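Local structure of 3-oxoacyl-(Acyl-carrier protein) synthase (Burkholderia xenovorans, 4EFI) at residues G155-K160 against F173-T178; T64-L69 against F93-P98; L12-A17 against A189-I194; A17-V22 against L137-I142; D260-D265 against G285-R290. The protein probably acts as a 3-oxoacyl-[acyl-carrier-protein] synthase of the thiolase superfamily, an acyltransferase of the kind that elongates acyl chains in fatty acid synthesis. All coordinates share one frame; numbering follows the deposited sequence.

Contact 1 (G155-K160 against F173-T178)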
# COMPACT_ATOMS: atom_id res chain seq x y z
N GLY A 155 4.54 -2.32 4.19
CA GLY A 155 3.68 -3.21 4.96
C GLY A 155 3.07 -2.51 6.15
O GLY A 155 3.51 -1.44 6.57
N ASP A 156 2.05 -3.14 6.72
CA ASP A 156 1.37 -2.56 7.88
C ASP A 156 0.63 -3.65 8.62
O ASP A 156 0.22 -4.67 8.02
CB ASP A 156 0.35 -1.50 7.44
CG ASP A 156 0.75 -0.08 7.79
OD1 ASP A 156 1.53 0.16 8.73
OD2 ASP A 156 0.24 0.82 7.10
N THR A 157 0.42 -3.43 9.91
CA THR A 157 -0.52 -4.25 10.68
C THR A 157 -1.53 -3.28 11.32
O THR A 157 -1.54 -3.07 12.53
CB THR A 157 0.16 -5.11 11.76
OG1 THR A 157 0.85 -4.27 12.69
CG2 THR A 157 1.16 -6.08 11.15
N ILE A 158 -2.39 -2.69 10.50
CA ILE A 158 -3.35 -1.71 11.01
C ILE A 158 -4.31 -2.36 11.99
O ILE A 158 -4.92 -1.66 12.82
CB ILE A 158 -4.15 -1.02 9.88
CG1 ILE A 158 -3.21 -0.21 9.00
CG2 ILE A 158 -5.31 -0.17 10.43
CD1 ILE A 158 -2.41 0.85 9.73
N SER A 159 -4.48 -3.67 11.95
CA SER A 159 -5.35 -4.33 12.92
C SER A 159 -4.97 -3.98 14.37
O SER A 159 -5.84 -3.94 15.24
CB SER A 159 -5.35 -5.85 12.74
OG SER A 159 -4.11 -6.36 13.14
N LYS A 160 -3.70 -3.66 14.60
CA LYS A 160 -3.21 -3.38 15.94
C LYS A 160 -3.61 -1.99 16.46
O LYS A 160 -3.37 -1.66 17.62
CB LYS A 160 -1.68 -3.51 15.96
CG LYS A 160 -1.13 -4.91 15.72
CD LYS A 160 0.40 -4.90 15.88
CE LYS A 160 1.09 -6.07 15.22
NZ LYS A 160 0.97 -7.29 16.04
N PHE A 173 -10.20 -3.48 8.00
CA PHE A 173 -8.75 -3.61 7.84
C PHE A 173 -8.21 -5.01 8.05
O PHE A 173 -8.60 -5.74 8.98
CB PHE A 173 -8.02 -2.63 8.77
CG PHE A 173 -8.21 -1.19 8.40
CD1 PHE A 173 -7.56 -0.66 7.30
CD2 PHE A 173 -9.06 -0.38 9.12
CE1 PHE A 173 -7.74 0.69 6.95
CE2 PHE A 173 -9.25 0.95 8.77
CZ PHE A 173 -8.60 1.47 7.69
N GLY A 174 -7.26 -5.36 7.19
CA GLY A 174 -6.46 -6.56 7.32
C GLY A 174 -4.99 -6.19 7.30
O GLY A 174 -4.64 -5.03 7.08
N ASP A 175 -4.14 -7.19 7.51
CA ASP A 175 -2.70 -6.99 7.62
C ASP A 175 -1.93 -7.68 6.50
O ASP A 175 -2.30 -8.77 6.07
CB ASP A 175 -2.21 -7.53 8.96
CG ASP A 175 -2.83 -6.82 10.15
OD1 ASP A 175 -3.29 -5.68 9.99
OD2 ASP A 175 -2.84 -7.41 11.25
N ALA A 176 -0.90 -7.01 5.99
CA ALA A 176 0.00 -7.61 5.02
C ALA A 176 1.35 -6.89 5.01
O ALA A 176 1.43 -5.72 5.35
CB ALA A 176 -0.62 -7.58 3.63
N GLY A 177 2.39 -7.59 4.58
CA GLY A 177 3.69 -7.00 4.36
C GLY A 177 4.22 -7.44 3.01
O GLY A 177 3.92 -8.54 2.56
N THR A 178 5.00 -6.59 2.35
CA THR A 178 5.47 -6.90 1.00
C THR A 178 6.90 -6.44 0.82
O THR A 178 7.39 -5.54 1.51
CB THR A 178 4.59 -6.23 -0.07
OG1 THR A 178 4.83 -4.82 -0.11
CG2 THR A 178 3.12 -6.50 0.17
O HOH W 1 -2.56 -3.30 7.71

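Contact 2 (T64-L69 against F93-P98)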
# COMPACT_ATOMS: atom_id res chain seq x y z
N THR A 64 3.87 -10.71 15.74
CA THR A 64 4.13 -10.48 14.33
C THR A 64 3.91 -9.01 13.97
O THR A 64 2.80 -8.48 14.11
CB THR A 64 3.19 -11.32 13.45
OG1 THR A 64 3.40 -12.71 13.72
CG2 THR A 64 3.42 -11.09 11.98
N SER A 65 4.95 -8.37 13.48
CA SER A 65 4.88 -6.98 13.07
C SER A 65 4.93 -6.86 11.55
O SER A 65 5.24 -7.81 10.83
CB SER A 65 6.05 -6.19 13.66
OG SER A 65 7.25 -6.59 13.03
N ALA A 66 4.71 -5.64 11.07
CA ALA A 66 4.87 -5.32 9.66
C ALA A 66 6.28 -5.62 9.21
O ALA A 66 6.50 -6.18 8.14
CB ALA A 66 4.52 -3.86 9.41
N GLY A 67 7.26 -5.29 10.05
CA GLY A 67 8.64 -5.62 9.76
C GLY A 67 8.85 -7.12 9.57
O GLY A 67 9.66 -7.56 8.74
N ASP A 68 8.21 -7.92 10.41
CA ASP A 68 8.35 -9.38 10.29
C ASP A 68 7.77 -9.87 8.96
O ASP A 68 8.33 -10.75 8.31
CB ASP A 68 7.62 -10.11 11.43
CG ASP A 68 8.21 -9.87 12.81
OD1 ASP A 68 9.47 -9.74 12.92
OD2 ASP A 68 7.41 -9.84 13.77
N LEU A 69 6.60 -9.36 8.59
CA LEU A 69 5.95 -9.75 7.35
C LEU A 69 6.80 -9.37 6.17
O LEU A 69 6.98 -10.17 5.24
CB LEU A 69 4.57 -9.10 7.24
CG LEU A 69 3.54 -9.49 8.30
CD1 LEU A 69 2.28 -8.65 8.19
CD2 LEU A 69 3.19 -10.98 8.18
N PHE A 93 11.72 1.21 4.13
CA PHE A 93 10.60 0.62 4.86
C PHE A 93 9.48 1.64 4.99
O PHE A 93 9.62 2.65 5.70
CB PHE A 93 11.07 0.14 6.26
CG PHE A 93 9.97 -0.48 7.11
CD1 PHE A 93 9.33 -1.63 6.72
CD2 PHE A 93 9.60 0.08 8.32
CE1 PHE A 93 8.33 -2.21 7.53
CE2 PHE A 93 8.61 -0.48 9.11
CZ PHE A 93 8.00 -1.63 8.73
N VAL A 94 8.40 1.41 4.26
CA VAL A 94 7.23 2.29 4.27
C VAL A 94 6.16 1.60 5.09
O VAL A 94 5.73 0.48 4.73
CB VAL A 94 6.72 2.56 2.86
CG1 VAL A 94 5.47 3.45 2.91
CG2 VAL A 94 7.83 3.19 2.03
N SER A 95 5.75 2.24 6.18
CA SER A 95 4.83 1.64 7.12
C SER A 95 4.36 2.68 8.12
O SER A 95 5.06 3.68 8.36
CB SER A 95 5.51 0.52 7.88
OG SER A 95 4.61 -0.15 8.77
N GLN A 96 3.19 2.45 8.70
CA GLN A 96 2.69 3.24 9.82
C GLN A 96 2.78 2.46 11.14
O GLN A 96 2.37 2.99 12.17
CB GLN A 96 1.25 3.63 9.53
CG GLN A 96 1.13 4.45 8.28
CD GLN A 96 -0.29 4.66 7.82
OE1 GLN A 96 -0.76 5.78 7.74
NE2 GLN A 96 -0.95 3.58 7.49
N THR A 97 3.31 1.23 11.09
CA THR A 97 3.33 0.35 12.25
C THR A 97 4.72 -0.24 12.50
O THR A 97 4.91 -1.45 12.51
CB THR A 97 2.20 -0.71 12.18
OG1 THR A 97 2.22 -1.38 10.90
CG2 THR A 97 0.84 -0.04 12.37
N PRO A 98 5.71 0.63 12.69
CA PRO A 98 7.09 0.17 12.91
C PRO A 98 7.27 -0.59 14.24
O PRO A 98 6.48 -0.42 15.17
CB PRO A 98 7.86 1.48 12.94
CG PRO A 98 6.89 2.47 13.48
CD PRO A 98 5.58 2.09 12.86
O HOH W 2 3.56 -3.85 12.95
O HOH W 3 7.03 -3.24 12.02

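Contact 3 (L12-A17 against A189-I194). With FMT (formic acid), chain D.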
# COMPACT_ATOMS: atom_id res chain seq x y z
N LEU A 12 6.53 13.66 -12.02
CA LEU A 12 7.89 13.13 -11.93
C LEU A 12 8.07 12.03 -12.97
O LEU A 12 7.13 11.33 -13.30
CB LEU A 12 8.16 12.55 -10.54
CG LEU A 12 8.08 13.57 -9.42
CD1 LEU A 12 7.83 12.88 -8.09
CD2 LEU A 12 9.37 14.39 -9.38
N ARG A 13 9.28 11.89 -13.48
CA ARG A 13 9.61 10.89 -14.49
C ARG A 13 10.93 10.24 -14.12
O ARG A 13 11.90 10.93 -13.76
CB ARG A 13 9.72 11.54 -15.87
CG ARG A 13 10.12 10.59 -16.99
CD ARG A 13 10.59 11.40 -18.21
NE ARG A 13 11.00 10.58 -19.34
CZ ARG A 13 12.18 9.96 -19.43
NH1 ARG A 13 13.06 10.06 -18.45
NH2 ARG A 13 12.47 9.24 -20.51
N THR A 14 11.00 8.92 -14.20
CA THR A 14 12.27 8.22 -14.04
C THR A 14 12.53 7.34 -15.26
O THR A 14 11.62 7.03 -16.05
CB THR A 14 12.30 7.34 -12.77
OG1 THR A 14 11.32 6.30 -12.87
CG2 THR A 14 11.99 8.14 -11.53
N GLN A 15 13.79 6.96 -15.45
CA GLN A 15 14.17 5.97 -16.43
C GLN A 15 15.39 5.23 -15.90
O GLN A 15 16.07 5.70 -14.99
CB GLN A 15 14.44 6.60 -17.79
CG GLN A 15 15.54 7.59 -17.84
CD GLN A 15 15.65 8.23 -19.23
OE1 GLN A 15 15.27 7.63 -20.24
NE2 GLN A 15 16.14 9.46 -19.27
N GLY A 16 15.65 4.04 -16.43
CA GLY A 16 16.83 3.30 -16.05
C GLY A 16 16.63 2.35 -14.87
O GLY A 16 17.62 1.82 -14.36
N ALA A 17 15.39 2.12 -14.47
CA ALA A 17 15.09 1.21 -13.36
C ALA A 17 13.82 0.44 -13.65
O ALA A 17 12.92 0.96 -14.31
CB ALA A 17 14.91 1.99 -12.07
N ALA A 189 12.72 2.74 -21.56
CA ALA A 189 11.35 2.83 -21.03
C ALA A 189 11.29 3.83 -19.87
O ALA A 189 12.19 3.84 -19.02
CB ALA A 189 10.88 1.47 -20.59
N ALA A 190 10.25 4.66 -19.83
CA ALA A 190 10.11 5.64 -18.75
C ALA A 190 8.97 5.28 -17.79
O ALA A 190 7.97 4.67 -18.20
CB ALA A 190 9.87 7.01 -19.30
N ALA A 191 9.10 5.68 -16.54
CA ALA A 191 8.03 5.57 -15.56
C ALA A 191 7.59 6.98 -15.19
O ALA A 191 8.41 7.89 -15.08
CB ALA A 191 8.49 4.83 -14.33
N HIS A 192 6.29 7.17 -15.00
CA HIS A 192 5.71 8.47 -14.67
C HIS A 192 4.96 8.39 -13.35
O HIS A 192 4.29 7.38 -13.06
CB HIS A 192 4.75 8.93 -15.76
CG HIS A 192 5.40 9.10 -17.09
ND1 HIS A 192 5.96 10.29 -17.50
CD2 HIS A 192 5.62 8.21 -18.09
CE1 HIS A 192 6.48 10.13 -18.70
NE2 HIS A 192 6.28 8.89 -19.09
N PHE A 193 5.06 9.45 -12.55
CA PHE A 193 4.49 9.50 -11.22
C PHE A 193 3.90 10.87 -10.97
O PHE A 193 4.39 11.87 -11.51
CB PHE A 193 5.55 9.26 -10.15
CG PHE A 193 6.35 8.01 -10.35
CD1 PHE A 193 7.50 8.02 -11.11
CD2 PHE A 193 5.97 6.82 -9.74
CE1 PHE A 193 8.25 6.86 -11.28
CE2 PHE A 193 6.73 5.68 -9.90
CZ PHE A 193 7.86 5.69 -10.68
N ILE A 194 2.85 10.91 -10.15
CA ILE A 194 2.29 12.17 -9.64
C ILE A 194 2.13 12.01 -8.14
O ILE A 194 1.65 10.97 -7.68
CB ILE A 194 0.95 12.54 -10.29
CG1 ILE A 194 1.10 12.60 -11.81
CG2 ILE A 194 0.42 13.86 -9.70
CD1 ILE A 194 -0.16 13.06 -12.55
C FMT D . 14.82 1.40 -18.33
O1 FMT D . 14.56 2.56 -18.59
O2 FMT D . 13.82 0.56 -18.07
O HOH W 4 6.03 12.28 -15.67
O HOH W 5 11.48 3.09 -16.59

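Contact 4 (A17-V22 against L137-I142)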
# COMPACT_ATOMS: atom_id res chain seq x y z
N ALA A 17 15.39 2.12 -14.47
CA ALA A 17 15.09 1.21 -13.36
C ALA A 17 13.82 0.44 -13.65
O ALA A 17 12.92 0.96 -14.31
CB ALA A 17 14.91 1.99 -12.07
N ARG A 18 13.74 -0.79 -13.15
CA ARG A 18 12.57 -1.63 -13.36
C ARG A 18 12.24 -2.42 -12.11
O ARG A 18 13.12 -2.70 -11.28
CB ARG A 18 12.80 -2.61 -14.53
CG ARG A 18 13.95 -3.58 -14.32
CD ARG A 18 14.20 -4.49 -15.53
NE ARG A 18 13.23 -5.57 -15.64
CZ ARG A 18 13.29 -6.71 -14.96
NH1 ARG A 18 12.36 -7.64 -15.13
NH2 ARG A 18 14.29 -6.93 -14.12
N ILE A 19 10.97 -2.76 -11.97
CA ILE A 19 10.56 -3.72 -10.97
C ILE A 19 11.07 -5.09 -11.40
O ILE A 19 10.83 -5.54 -12.53
CB ILE A 19 9.03 -3.74 -10.80
CG1 ILE A 19 8.55 -2.39 -10.28
CG2 ILE A 19 8.63 -4.86 -9.87
CD1 ILE A 19 7.04 -2.23 -10.24
N ALA A 20 11.78 -5.77 -10.50
CA ALA A 20 12.36 -7.07 -10.77
C ALA A 20 11.60 -8.24 -10.12
O ALA A 20 11.81 -9.39 -10.51
CB ALA A 20 13.81 -7.08 -10.29
N GLY A 21 10.75 -7.97 -9.14
CA GLY A 21 10.01 -9.02 -8.45
C GLY A 21 9.21 -8.42 -7.32
O GLY A 21 9.56 -7.33 -6.83
N VAL A 22 8.15 -9.10 -6.89
CA VAL A 22 7.32 -8.65 -5.78
C VAL A 22 6.82 -9.88 -5.01
O VAL A 22 6.32 -10.83 -5.61
CB VAL A 22 6.06 -7.88 -6.25
CG1 VAL A 22 5.30 -7.30 -5.05
CG2 VAL A 22 6.38 -6.79 -7.25
N LEU A 137 10.76 6.80 -5.36
CA LEU A 137 11.98 7.10 -4.64
C LEU A 137 13.05 6.09 -4.98
O LEU A 137 14.21 6.43 -5.22
CB LEU A 137 11.74 7.14 -3.14
CG LEU A 137 12.97 7.56 -2.35
CD1 LEU A 137 13.54 8.90 -2.83
CD2 LEU A 137 12.59 7.63 -0.89
N GLY A 138 12.67 4.83 -4.98
CA GLY A 138 13.63 3.79 -5.31
C GLY A 138 14.19 3.88 -6.72
O GLY A 138 15.38 3.70 -6.96
N MET A 139 13.31 4.17 -7.68
CA MET A 139 13.76 4.31 -9.06
C MET A 139 14.63 5.55 -9.24
O MET A 139 15.58 5.54 -10.01
CB MET A 139 12.58 4.31 -10.04
CG MET A 139 11.88 2.98 -10.08
SD MET A 139 10.76 2.81 -11.49
CE MET A 139 10.49 1.05 -11.44
N ASN A 140 14.33 6.63 -8.50
CA ASN A 140 15.17 7.81 -8.51
C ASN A 140 16.58 7.47 -7.96
O ASN A 140 17.57 7.91 -8.56
CB ASN A 140 14.52 8.92 -7.68
CG ASN A 140 15.36 10.18 -7.63
OD1 ASN A 140 15.16 11.10 -8.40
ND2 ASN A 140 16.26 10.23 -6.71
N LEU A 141 16.66 6.67 -6.91
CA LEU A 141 17.97 6.28 -6.37
C LEU A 141 18.79 5.54 -7.44
O LEU A 141 19.99 5.76 -7.59
CB LEU A 141 17.81 5.37 -5.15
CG LEU A 141 17.25 5.92 -3.82
CD1 LEU A 141 17.17 4.83 -2.77
CD2 LEU A 141 18.11 7.06 -3.35
N ILE A 142 18.15 4.67 -8.20
CA ILE A 142 18.83 3.90 -9.22
C ILE A 142 19.22 4.80 -10.39
O ILE A 142 20.36 4.77 -10.85
CB ILE A 142 17.96 2.72 -9.65
CG1 ILE A 142 17.92 1.70 -8.51
CG2 ILE A 142 18.49 2.08 -10.94
CD1 ILE A 142 16.84 0.64 -8.67

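Contact 5 (D260-D265 against G285-R290)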
# COMPACT_ATOMS: atom_id res chain seq x y z
N ASP A 260 -3.00 5.10 -24.49
CA ASP A 260 -4.45 5.07 -24.46
C ASP A 260 -4.96 4.24 -23.30
O ASP A 260 -4.39 3.19 -22.97
CB ASP A 260 -4.99 4.48 -25.76
N LYS A 261 -6.03 4.71 -22.68
CA LYS A 261 -6.68 4.03 -21.57
C LYS A 261 -6.92 2.53 -21.84
O LYS A 261 -6.69 1.69 -20.97
CB LYS A 261 -8.01 4.73 -21.27
CG LYS A 261 -8.78 4.15 -20.11
CD LYS A 261 -10.18 4.77 -20.01
CE LYS A 261 -10.13 6.25 -19.67
NZ LYS A 261 -11.49 6.87 -19.75
N ASP A 262 -7.37 2.18 -23.04
CA ASP A 262 -7.72 0.79 -23.33
C ASP A 262 -6.51 -0.10 -23.63
O ASP A 262 -6.66 -1.31 -23.82
CB ASP A 262 -8.76 0.74 -24.46
CG ASP A 262 -10.16 1.10 -23.98
OD1 ASP A 262 -10.49 0.79 -22.81
OD2 ASP A 262 -10.94 1.67 -24.76
N SER A 263 -5.32 0.48 -23.62
CA SER A 263 -4.10 -0.31 -23.77
C SER A 263 -3.43 -0.67 -22.43
O SER A 263 -2.39 -1.33 -22.40
CB SER A 263 -3.10 0.41 -24.66
OG SER A 263 -2.49 1.50 -23.98
N TYR A 264 -4.01 -0.23 -21.31
CA TYR A 264 -3.54 -0.67 -20.00
C TYR A 264 -4.07 -2.07 -19.70
O TYR A 264 -5.21 -2.40 -20.04
CB TYR A 264 -4.02 0.28 -18.91
CG TYR A 264 -3.17 1.53 -18.80
CD1 TYR A 264 -3.25 2.53 -19.76
CD2 TYR A 264 -2.29 1.71 -17.75
CE1 TYR A 264 -2.47 3.66 -19.67
CE2 TYR A 264 -1.51 2.85 -17.66
CZ TYR A 264 -1.61 3.81 -18.61
OH TYR A 264 -0.81 4.92 -18.51
N ASP A 265 -3.25 -2.87 -19.05
CA ASP A 265 -3.65 -4.20 -18.64
C ASP A 265 -4.40 -4.18 -17.32
O ASP A 265 -5.26 -5.03 -17.06
CB ASP A 265 -2.44 -5.13 -18.59
CG ASP A 265 -1.87 -5.36 -19.96
OD1 ASP A 265 -2.58 -6.00 -20.78
OD2 ASP A 265 -0.77 -4.86 -20.29
N GLY A 285 -14.08 6.72 -15.71
CA GLY A 285 -14.38 6.07 -16.97
C GLY A 285 -13.48 4.88 -17.26
O GLY A 285 -13.05 4.66 -18.40
N LEU A 286 -13.17 4.11 -16.23
CA LEU A 286 -12.32 2.96 -16.38
C LEU A 286 -13.15 1.71 -16.46
O LEU A 286 -14.13 1.56 -15.75
CB LEU A 286 -11.35 2.83 -15.20
CG LEU A 286 -10.43 4.02 -14.93
CD1 LEU A 286 -9.59 3.71 -13.70
CD2 LEU A 286 -9.54 4.34 -16.11
N PRO A 287 -12.75 0.79 -17.34
CA PRO A 287 -13.46 -0.48 -17.48
C PRO A 287 -13.28 -1.35 -16.23
O PRO A 287 -12.17 -1.69 -15.84
CB PRO A 287 -12.81 -1.10 -18.73
CG PRO A 287 -11.45 -0.44 -18.81
CD PRO A 287 -11.60 0.93 -18.25
N ALA A 288 -14.39 -1.72 -15.60
CA ALA A 288 -14.37 -2.38 -14.31
C ALA A 288 -13.59 -3.69 -14.30
O ALA A 288 -12.93 -4.03 -13.31
CB ALA A 288 -15.79 -2.60 -13.80
N GLU A 289 -13.63 -4.43 -15.40
CA GLU A 289 -12.90 -5.69 -15.44
C GLU A 289 -11.38 -5.49 -15.39
O GLU A 289 -10.63 -6.39 -15.04
CB GLU A 289 -13.31 -6.51 -16.67
CG GLU A 289 -12.70 -6.07 -18.00
CD GLU A 289 -13.35 -4.85 -18.63
OE1 GLU A 289 -14.28 -4.23 -18.06
OE2 GLU A 289 -12.89 -4.51 -19.74
N ARG A 290 -10.92 -4.28 -15.71
CA ARG A 290 -9.49 -3.99 -15.66
C ARG A 290 -9.08 -3.26 -14.38
O ARG A 290 -7.99 -2.68 -14.30
CB ARG A 290 -9.07 -3.22 -16.89
CG ARG A 290 -8.75 -4.17 -18.03
CD ARG A 290 -8.81 -3.52 -19.40
NE ARG A 290 -10.16 -3.41 -19.94
CZ ARG A 290 -10.44 -2.73 -21.05
NH1 ARG A 290 -9.47 -2.10 -21.69
NH2 ARG A 290 -11.68 -2.67 -21.54
O HOH W 6 -7.55 -0.93 -20.29

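Contact 1 (G155-K160 against F173-T178)
D156 of strand 149-156 and A176 of strand 176-184 form an antiparallel hydrogen-bonded pair, with D156 N giving a nearly straight 3.0 Å bond to A176 O and A176 N returning a weak one to D156 O. One step along, the non-hydrogen-bonded pair of G155 and G177 brings the two CA atoms within 3.8 Å, with no side chain on either residue. The D175 carboxylate reaches across to the 3-10 turn at 158-160 and takes two bonds from S159, both through syn lone pairs: S159 N to D175 OD1 at 3.0 Å and S159 OG to D175 OD2 at 2.5 Å. This joins the central strands of a six-stranded mixed sheet, part of the thiolase-type fold, and holds the chain where it leaves the sheet. With chi1 at 70°, S159 OG stands between its backbone N and carbonyl carbon, turned toward D175 OD2; A60 N is a further donor to that oxygen. Further out, I158 CG2 lies over one face of the F173 ring, toward its rim, 3.9 Å from the centroid. One water accepts from I158 N and donates to G174 O, linking the two segments.

Contact 2 (T64-L69 against F93-P98)
The F93 ring meets the first turn of helix 66-81 with its outer end: A66 CB lies at the ring edge, near its plane, 4.2 Å from F93 CZ, while G67 N approaches the same atom obliquely at 4.0 Å. CG of F93 stands anti to the backbone N (chi1 179°), which carries the ring out from the strand toward the helix. A66 CB also packs on two hydroxyl oxygens, S95 OG at 3.8 Å and T97 OG1 at 3.7 Å. S95 OG accepts from T97 N in an ST turn; it is also bonded to G155 O and D156 OD1, and T97 OG1 to D156 OD1. Polar contact between the segments runs through water. Two waters each donate to T97 O; one accepts from A66 N and the other from G67 N. S65 and D68 finish the helix start as a capping box, in which D68 N bonds to S65 OG and S65 N to D68 OD2, the latter met from above the carboxylate plane. The contact thus sets the N terminus of helix 66-81 against strand 90-94 and the turn that follows it, with F93 also packing on helix 105-112 and on A153 of the neighbouring strand 149-156.

Contact 3 (L12-A17 against A189-I194)
The shortest direct bond between the segments runs from L12 N to F193 O, 2.8 Å long, and F193 N returns a 2.9 Å bond to L12 O. T14 and A191 repeat this exchange two residues on, so two antiparallel hydrogen-bonded pairs fasten strand 10-15 to strand 190-197, with R13 and H192 as the non-hydrogen-bonded pair between them. On the face carrying L12, T14, A191 and F193, the T14 hydroxyl meets both A191 and F193. Its OG1 lies in the plane of the F193 ring, at the edge, 3.5 Å from F193 CE1, and is equally near A191 CB. F193 also meets W136 edge-to-face, and W136 and M139 of helix 130-143 cover T14. The other face is polar and more exposed. There R13 and H192 lie side by side, their planes 87° apart, and the R13 chain, extended from CG to NE, carries its guanidinium over A190, whose CB rests against one face, 3.6 Å from R13 NH2. R13 NH2 gives a weak bond to Q15 OE1, and one water joins L12 O to H192 ND1. Beyond T14, G16 N donates to O1 of a formic acid, probably from the crystallisation liquor; the same O1 lies 2.7 Å from A189 O, close enough that the acid group probably holds a proton and donates it. The chemistry is therefore divided: backbone bonds supply the polar grip between the strands, apolar groups and one hydroxyl fill the helix-facing side, and charged or water-linked groups occupy the outer one.

Contact 4 (A17-V22 against L137-I142)
A17 CB and the side chains of M139 and I142 make the close part of this contact. The methyl group fits between two residues one helical turn apart, 3.8 Å from M139 CG and likewise 3.8 Å from I142 CG2. In I142 the CG2 branch is anti to the backbone N, with CG1 beside that N (chi1 -71°), and both CG2 and CD1 come near A17 CB. M139 continues the contact along the strand: the chain, extended beyond CG, carries SD past the A17 carbonyl and lays the terminal methyl, CE, over the backbone, 3.8 Å from A17 O and 3.9 Å from I19 N. From there CE touches I19 CG1 at 4.1 Å, the two side chains meeting at a slant. Everything here is van der Waals packing, and the surface buried between the segments is modest, 209 Å². The contact thins quickly away from A17. R18, partly exposed, turns its CB away from the helix, and only its CA comes near M139 CE, at 3.9 Å. The axes of 17-22 and 137-142 approach to 8.3 Å at an angle of 126°, with the helix lying across the start of the strand. Helix 130-143 is wedged between two sheets: I142 also packs on L182 and T184 of strand 176-184, the neighbour of strand 17-26, while M139 reaches L341 of strand 335-343 in the other sheet.

Contact 5 (D260-D265 against G285-R290)
K261 NZ donates to G285 O over 3.0 Å, while D262 OD1 and R290 NH1 form a long salt bridge of 3.3 Å whose hydrogen bond is weak and bent. The lysine ammonium approaches its carbonyl from above the plane, 48° out of it, rather than on a lone pair. Its chain leaves anti to the backbone N (chi1 -178°) and bends at chi3, and on the way K261 CD packs 4.0 Å from L286 CD2. The D262 and R290 side chains cross at about a right angle, the carboxylate and guanidinium planes 32° apart. A water ties the arginine to the other segment's backbone: it accepts from R290 NH1 at 2.6 Å and donates to K261 O and Y264 O. G285, with positive phi, ends helix 274-283 in a Schellman motif and presents its carbonyl to the 3-10 turn at 261-263 that leads into strand 266-269. Two surface loops are joined in this way at the edge of the five-stranded sheet. Further out, the guanidinium of R290 is held from its own segment. P287 CG lies 3.3 Å above the centre of one face, and NE and NH2 grip E289 OE2 side-on, which completes a salt-bridge network with D262. On the other segment, D265 is held by a salt bridge to R317 and a bond to Q324 N, and Y264 packs against L254 and A257 of helix 235-257.

Overall arrangement
From the N terminus, strand 10-15 opens contact 3, the longest closure, completed only by strand 190-197. A17, shared by contacts 3 and 4, then starts contact 4, which closes on helix 130-143 within that span. Contact 2 lies inside both, between helix 66-81 and strand 90-94. Contact 1 follows once contact 4 has closed, still within contact 3, and touches contact 2 through D156 and T97, their strands being neighbours in the six-stranded sheet. Contact 3 belongs to the five-stranded sheet, and contact 4 lies between the two layers. Contact 5 comes last, in series, its centre about 32 Å from that of contact 2, across the chain's centre.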